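Nuclease-like protein (PDB 6GRC) probably acts as a metal-dependent structure-selective endonuclease that cuts 5'-flaps and Holliday junctions, here as the N-terminal part, with the XPG-type nuclease core and a GEN1-type C-terminal domain. Local coordinates at residues A219-E224 against Q241-E246. Sequence-based numbering, arbitrary orientation.
Sequences AGFGKE and QRLLHE
With CG beside its backbone N (chi1 -72°), Phe-221 sends its ring across to the helix 233-249, where Leu-243, CG anti to the backbone N (chi1 -176°), swings CD1 over one face of it. That methyl sits above the ring centre, 3.4 Å from the centroid and almost on the normal, a CH-pi contact. At the far end of the ring CE1 also reaches the backbone, 3.5 Å from Leu-243 CA, and Glu-246 CB comes obliquely near CZ, at 4.3 Å. Arg-242, bent at its third torsion, lays its guanidinium nearly parallel to the ring; Phe-221 CE1 lies over a guanidinium face, 3.4 Å from NH2. The same NH2 donates a hydrogen-bonded salt bridge to Glu-224 OE1 at 2.7 Å, meeting the syn side of the carboxylate while OE1 stays near the guanidinium plane; Glu-224 OE2 is 3.0 Å from NH2. The two flat groups are twisted 60° apart. The two helices probably form part of the helix-three-turn-helix (H3TH) region of XPG-family nucleases such as Yen1, and the contact lies about 9 Å from the bound nucleic acid at the nearest atoms. Gly-220, whose positive phi closes a Schellman motif after helix 210-219, also occupies the N-cap position of helix 221-226. Phe-254 packs against Phe-221 too, and Trp-239 NE1 hydrogen-bonds to Phe-221 O. Glu-246 OE1 hydrogen-bonds to Ser-252 OG.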
loop_
_atom_site.group_PDB
_atom_site.type_symbol
_atom_site.label_atom_id
_atom_site.label_comp_id
_atom_site.label_asym_id
_atom_site.label_seq_id
_atom_site.Cartn_x
_atom_site.Cartn_y
_atom_site.Cartn_z
ATOM N N ALA A 219 -22.068 6.587 -21.751
ATOM C CA ALA A 219 -23.270 6.146 -22.469
ATOM C C ALA A 219 -23.829 4.810 -21.964
ATOM O O ALA A 219 -25.019 4.530 -22.114
ATOM C CB ALA A 219 -22.987 6.054 -23.957
ATOM N N GLY A 220 -22.962 3.983 -21.391
ATOM C CA GLY A 220 -23.383 2.782 -20.678
ATOM C C GLY A 220 -22.917 1.483 -21.300
ATOM O O GLY A 220 -23.308 0.403 -20.837
ATOM N N PHE A 221 -22.072 1.570 -22.327
ATOM C CA PHE A 221 -21.652 0.384 -23.078
ATOM C C PHE A 221 -20.874 -0.647 -22.254
ATOM O O PHE A 221 -20.868 -1.829 -22.598
ATOM C CB PHE A 221 -20.867 0.791 -24.329
ATOM C CG PHE A 221 -21.728 1.394 -25.397
ATOM C CD1 PHE A 221 -22.384 0.580 -26.316
ATOM C CD2 PHE A 221 -21.913 2.769 -25.474
ATOM C CE1 PHE A 221 -23.185 1.131 -27.302
ATOM C CE2 PHE A 221 -22.716 3.327 -26.456
ATOM C CZ PHE A 221 -23.350 2.506 -27.372
ATOM N N GLY A 222 -20.226 -0.196 -21.177
ATOM C CA GLY A 222 -19.459 -1.075 -20.297
ATOM C C GLY A 222 -20.303 -1.850 -19.295
ATOM O O GLY A 222 -19.970 -2.986 -18.943
ATOM N N LYS A 223 -21.379 -1.231 -18.812
ATOM C CA LYS A 223 -22.353 -1.933 -17.973
ATOM C C LYS A 223 -22.946 -3.081 -18.779
ATOM O O LYS A 223 -22.874 -4.245 -18.387
ATOM C CB LYS A 223 -23.474 -0.989 -17.524
ATOM C CG LYS A 223 -23.054 0.104 -16.549
ATOM C CD LYS A 223 -24.232 0.982 -16.124
ATOM C CE LYS A 223 -24.788 1.817 -17.275
ATOM N NZ LYS A 223 -25.850 2.774 -16.845
ATOM N N GLU A 224 -23.496 -2.731 -19.934
ATOM C CA GLU A 224 -24.139 -3.688 -20.823
ATOM C C GLU A 224 -23.217 -4.861 -21.144
ATOM O O GLU A 224 -23.652 -6.009 -21.117
ATOM C CB GLU A 224 -24.570 -2.992 -22.122
ATOM C CG GLU A 224 -25.623 -1.904 -21.941
ATOM C CD GLU A 224 -25.696 -0.938 -23.115
ATOM O OE1 GLU A 224 -25.070 -1.204 -24.166
ATOM O OE2 GLU A 224 -26.387 0.098 -22.993
ATOM N N GLN A 241 -22.964 -3.792 -32.766
ATOM C CA GLN A 241 -23.588 -3.012 -33.839
ATOM C C GLN A 241 -24.408 -1.813 -33.324
ATOM O O GLN A 241 -24.727 -0.922 -34.107
ATOM C CB GLN A 241 -24.388 -3.907 -34.806
ATOM C CG GLN A 241 -25.558 -4.683 -34.209
ATOM C CD GLN A 241 -26.903 -4.000 -34.403
ATOM O OE1 GLN A 241 -27.422 -3.918 -35.522
ATOM N NE2 GLN A 241 -27.490 -3.533 -33.299
ATOM N N ARG A 242 -24.727 -1.769 -32.026
ATOM C CA ARG A 242 -25.251 -0.536 -31.411
ATOM C C ARG A 242 -24.107 0.463 -31.292
ATOM O O ARG A 242 -24.210 1.605 -31.742
ATOM C CB ARG A 242 -25.828 -0.755 -30.006
ATOM C CG ARG A 242 -26.837 -1.878 -29.846
ATOM C CD ARG A 242 -27.602 -1.823 -28.522
ATOM N NE ARG A 242 -26.861 -1.240 -27.398
ATOM C CZ ARG A 242 -26.910 0.046 -27.033
ATOM N NH1 ARG A 242 -27.652 0.932 -27.708
ATOM N NH2 ARG A 242 -26.198 0.459 -25.989
ATOM N N LEU A 243 -23.021 -0.004 -30.714
ATOM C CA LEU A 243 -21.856 0.807 -30.503
ATOM C C LEU A 243 -21.273 1.280 -31.808
ATOM O O LEU A 243 -20.937 2.427 -31.973
ATOM C CB LEU A 243 -20.819 -0.026 -29.780
ATOM C CG LEU A 243 -19.582 0.753 -29.412
ATOM C CD1 LEU A 243 -19.985 1.959 -28.596
ATOM C CD2 LEU A 243 -18.644 -0.132 -28.638
ATOM N N LEU A 244 -21.149 0.361 -32.731
ATOM C CA LEU A 244 -20.575 0.651 -34.025
ATOM C C LEU A 244 -21.433 1.696 -34.759
ATOM O O LEU A 244 -20.903 2.643 -35.344
ATOM C CB LEU A 244 -20.434 -0.656 -34.817
ATOM C CG LEU A 244 -19.693 -0.702 -36.161
ATOM C CD1 LEU A 244 -20.614 -0.442 -37.356
ATOM C CD2 LEU A 244 -18.511 0.259 -36.162
ATOM N N HIS A 245 -22.752 1.535 -34.706
ATOM C CA HIS A 245 -23.685 2.479 -35.346
ATOM C C HIS A 245 -23.594 3.848 -34.688
ATOM O O HIS A 245 -23.620 4.881 -35.358
ATOM C CB HIS A 245 -25.131 1.942 -35.276
ATOM C CG HIS A 245 -26.189 2.992 -35.432
ATOM N ND1 HIS A 245 -26.645 3.419 -36.661
ATOM C CD2 HIS A 245 -26.897 3.687 -34.509
ATOM C CE1 HIS A 245 -27.579 4.338 -36.489
ATOM N NE2 HIS A 245 -27.750 4.519 -35.191
ATOM N N GLU A 246 -23.492 3.833 -33.367
ATOM C CA GLU A 246 -23.434 5.049 -32.576
ATOM C C GLU A 246 -22.152 5.837 -32.843
ATOM O O GLU A 246 -22.180 7.064 -32.881
ATOM C CB GLU A 246 -23.538 4.685 -31.099
ATOM C CG GLU A 246 -23.565 5.868 -30.147
ATOM C CD GLU A 246 -24.754 6.788 -30.359
ATOM O OE1 GLU A 246 -25.837 6.299 -30.773
ATOM O OE2 GLU A 246 -24.587 8.010 -30.106
#